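Local structure of PqqA binding protein (Xanthomonas campestris pv. campestris, 3G2B) at residues L83-T86 against L87-R91. The protein probably binds the precursor peptide PqqA and presents it to PqqE in the biosynthesis of the cofactor pyrroloquinoline quinone. Numbering follows the deposited sequence.
With PO4 (phosphate ion), chain B; PO4 (phosphate ion), chain C.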
loop_
_atom_site.group_PDB
_atom_site.type_symbol
_atom_site.label_atom_id
_atom_site.label_comp_id
_atom_site.label_asym_id
_atom_site.label_seq_id
_atom_site.Cartn_x
_atom_site.Cartn_y
_atom_site.Cartn_z
ATOM N N LEU A 83 1.590 -1.566 15.574
ATOM C CA LEU A 83 0.867 -0.532 14.836
ATOM C C LEU A 83 1.670 -0.006 13.656
ATOM O O LEU A 83 1.155 0.118 12.540
ATOM C CB LEU A 83 0.522 0.645 15.755
ATOM C CG LEU A 83 0.028 1.898 15.020
ATOM C CD1 LEU A 83 -1.349 1.633 14.428
ATOM C CD2 LEU A 83 -0.019 3.075 15.985
ATOM N N THR A 84 2.933 0.317 13.909
ATOM C CA THR A 84 3.804 0.859 12.876
ATOM C C THR A 84 3.971 -0.118 11.724
ATOM O O THR A 84 4.021 0.281 10.562
ATOM C CB THR A 84 5.173 1.221 13.468
ATOM O OG1 THR A 84 4.975 2.106 14.576
ATOM C CG2 THR A 84 6.046 1.899 12.425
ATOM N N THR A 85 4.049 -1.404 12.048
ATOM C CA THR A 85 4.177 -2.426 11.024
ATOM C C THR A 85 2.944 -2.381 10.118
ATOM O O THR A 85 3.062 -2.423 8.896
ATOM C CB THR A 85 4.303 -3.820 11.656
ATOM O OG1 THR A 85 5.524 -3.885 12.404
ATOM C CG2 THR A 85 4.306 -4.898 10.583
ATOM N N THR A 86 1.765 -2.288 10.725
ATOM C CA THR A 86 0.519 -2.223 9.964
ATOM C C THR A 86 0.466 -0.977 9.083
ATOM O O THR A 86 0.107 -1.051 7.903
ATOM C CB THR A 86 -0.696 -2.225 10.909
ATOM O OG1 THR A 86 -0.740 -3.480 11.604
ATOM C CG2 THR A 86 -1.995 -2.034 10.126
ATOM N N LEU A 87 0.830 0.170 9.649
ATOM C CA LEU A 87 0.809 1.409 8.877
ATOM C C LEU A 87 1.851 1.384 7.764
ATOM O O LEU A 87 1.647 1.959 6.692
ATOM C CB LEU A 87 1.037 2.616 9.794
ATOM C CG LEU A 87 -0.017 2.824 10.886
ATOM C CD1 LEU A 87 0.282 4.138 11.620
ATOM C CD2 LEU A 87 -1.414 2.867 10.275
ATOM N N HIS A 88 2.971 0.714 8.009
ATOM C CA HIS A 88 4.014 0.621 6.996
ATOM C C HIS A 88 3.511 -0.254 5.848
ATOM O O HIS A 88 3.718 0.061 4.679
ATOM C CB HIS A 88 5.285 0.014 7.590
ATOM C CG HIS A 88 6.428 -0.045 6.625
ATOM N ND1 HIS A 88 7.253 -1.143 6.516
ATOM C CD2 HIS A 88 6.888 0.863 5.731
ATOM C CE1 HIS A 88 8.173 -0.910 5.596
ATOM N NE2 HIS A 88 7.973 0.298 5.104
ATOM N N GLN A 89 2.838 -1.350 6.187
ATOM C CA GLN A 89 2.311 -2.251 5.167
ATOM C C GLN A 89 1.337 -1.508 4.263
ATOM O O GLN A 89 1.264 -1.775 3.058
ATOM C CB GLN A 89 1.600 -3.435 5.819
ATOM C CG GLN A 89 2.515 -4.338 6.627
ATOM C CD GLN A 89 1.766 -5.482 7.275
ATOM O OE1 GLN A 89 0.726 -5.278 7.899
ATOM N NE2 GLN A 89 2.298 -6.693 7.140
ATOM N N LYS A 90 0.606 -0.564 4.849
ATOM C CA LYS A 90 -0.373 0.220 4.107
ATOM C C LYS A 90 0.238 1.383 3.327
ATOM O O LYS A 90 -0.485 2.209 2.772
ATOM C CB LYS A 90 -1.468 0.720 5.053
ATOM C CG LYS A 90 -2.356 -0.403 5.591
ATOM C CD LYS A 90 -3.480 0.131 6.460
ATOM C CE LYS A 90 -4.346 -0.991 7.028
ATOM N NZ LYS A 90 -4.982 -1.841 5.978
ATOM N N ARG A 91 1.571 1.432 3.288
ATOM C CA ARG A 91 2.310 2.462 2.550
ATOM C C ARG A 91 2.013 3.871 3.058
ATOM O O ARG A 91 1.912 4.814 2.269
ATOM C CB ARG A 91 1.945 2.400 1.062
ATOM C CG ARG A 91 1.593 1.012 0.539
ATOM C CD ARG A 91 2.810 0.230 0.118
ATOM N NE ARG A 91 3.482 0.850 -1.021
ATOM C CZ ARG A 91 4.532 0.324 -1.639
ATOM N NH1 ARG A 91 5.088 0.953 -2.664
ATOM N NH2 ARG A 91 5.022 -0.840 -1.235
HETATM P P PO4 B . 2.926 4.163 -3.460
HETATM O O1 PO4 B . 2.132 3.404 -2.328
HETATM O O2 PO4 B . 4.311 3.447 -3.706
HETATM O O3 PO4 B . 2.076 4.155 -4.788
HETATM O O4 PO4 B . 3.182 5.653 -3.020
HETATM P P PO4 C . -5.608 -0.664 2.443
HETATM O O1 PO4 C . -4.375 -0.478 1.478
HETATM O O2 PO4 C . -5.429 -1.988 3.282
HETATM O O3 PO4 C . -5.703 0.576 3.413
HETATM O O4 PO4 C . -6.934 -0.760 1.597
HETATM O O HOH W 1 5.826 -3.677 7.567
#
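Leu-83 and Leu-87 meet one helical turn apart, their side chains crossing at a slant: CD1 of Leu-83 lies 4.0 Å from CG of Leu-87. A chi1 of 168° places the Leu-83 branch beside its own carbonyl carbon, on the side where CG and CD1 both meet Leu-87. A turn further on, Thr-86 and Lys-90 run side by side in the same direction, the threonine methyl CG2 4.0 Å from Lys-90 CE. The lysine stays extended until its last torsion, where a bend (chi4 -59°) turns NZ to a phosphate oxygen, O2 of the chain C ion, at 2.7 Å. On another flank, the aliphatic part of Gln-89 lies against the Thr-85 carbonyl, and a water lies between Thr-85 O, to which it gives a weak bond, and His-88 ND1, 3.1 Å away.

Four consecutive i-to-i+4 backbone bonds hold these turns, the first from Leu-87 N to Leu-83 O (2.9 Å), the last from Lys-90 N to Thr-86 O (3.1 Å). A Schellman motif then ends the helix: Arg-91, at positive phi, is its C-prime residue, its N reaches His-88 O at 2.9 Å, and Leu-92 N returns to Leu-87 O. Beyond it the Arg-91 guanidinium takes the chain B phosphate at its edge, with NE and NH1 giving nearly straight bonds to two different oxygens. Both ions were probably picked up from the crystallisation solution.

These residues form the last turns of helix 73-89 and its C-terminal end. Leu-83 packs on Ala-45 and Val-48 of helix 44-51, while Leu-87 touches Val-39 of strand 29-41 and Leu-93 of strand 93-94, joining the helical part to the strands; Lys-90 and Arg-91 also pack against Arg-91 and Lys-90, respectively, of the second subunit.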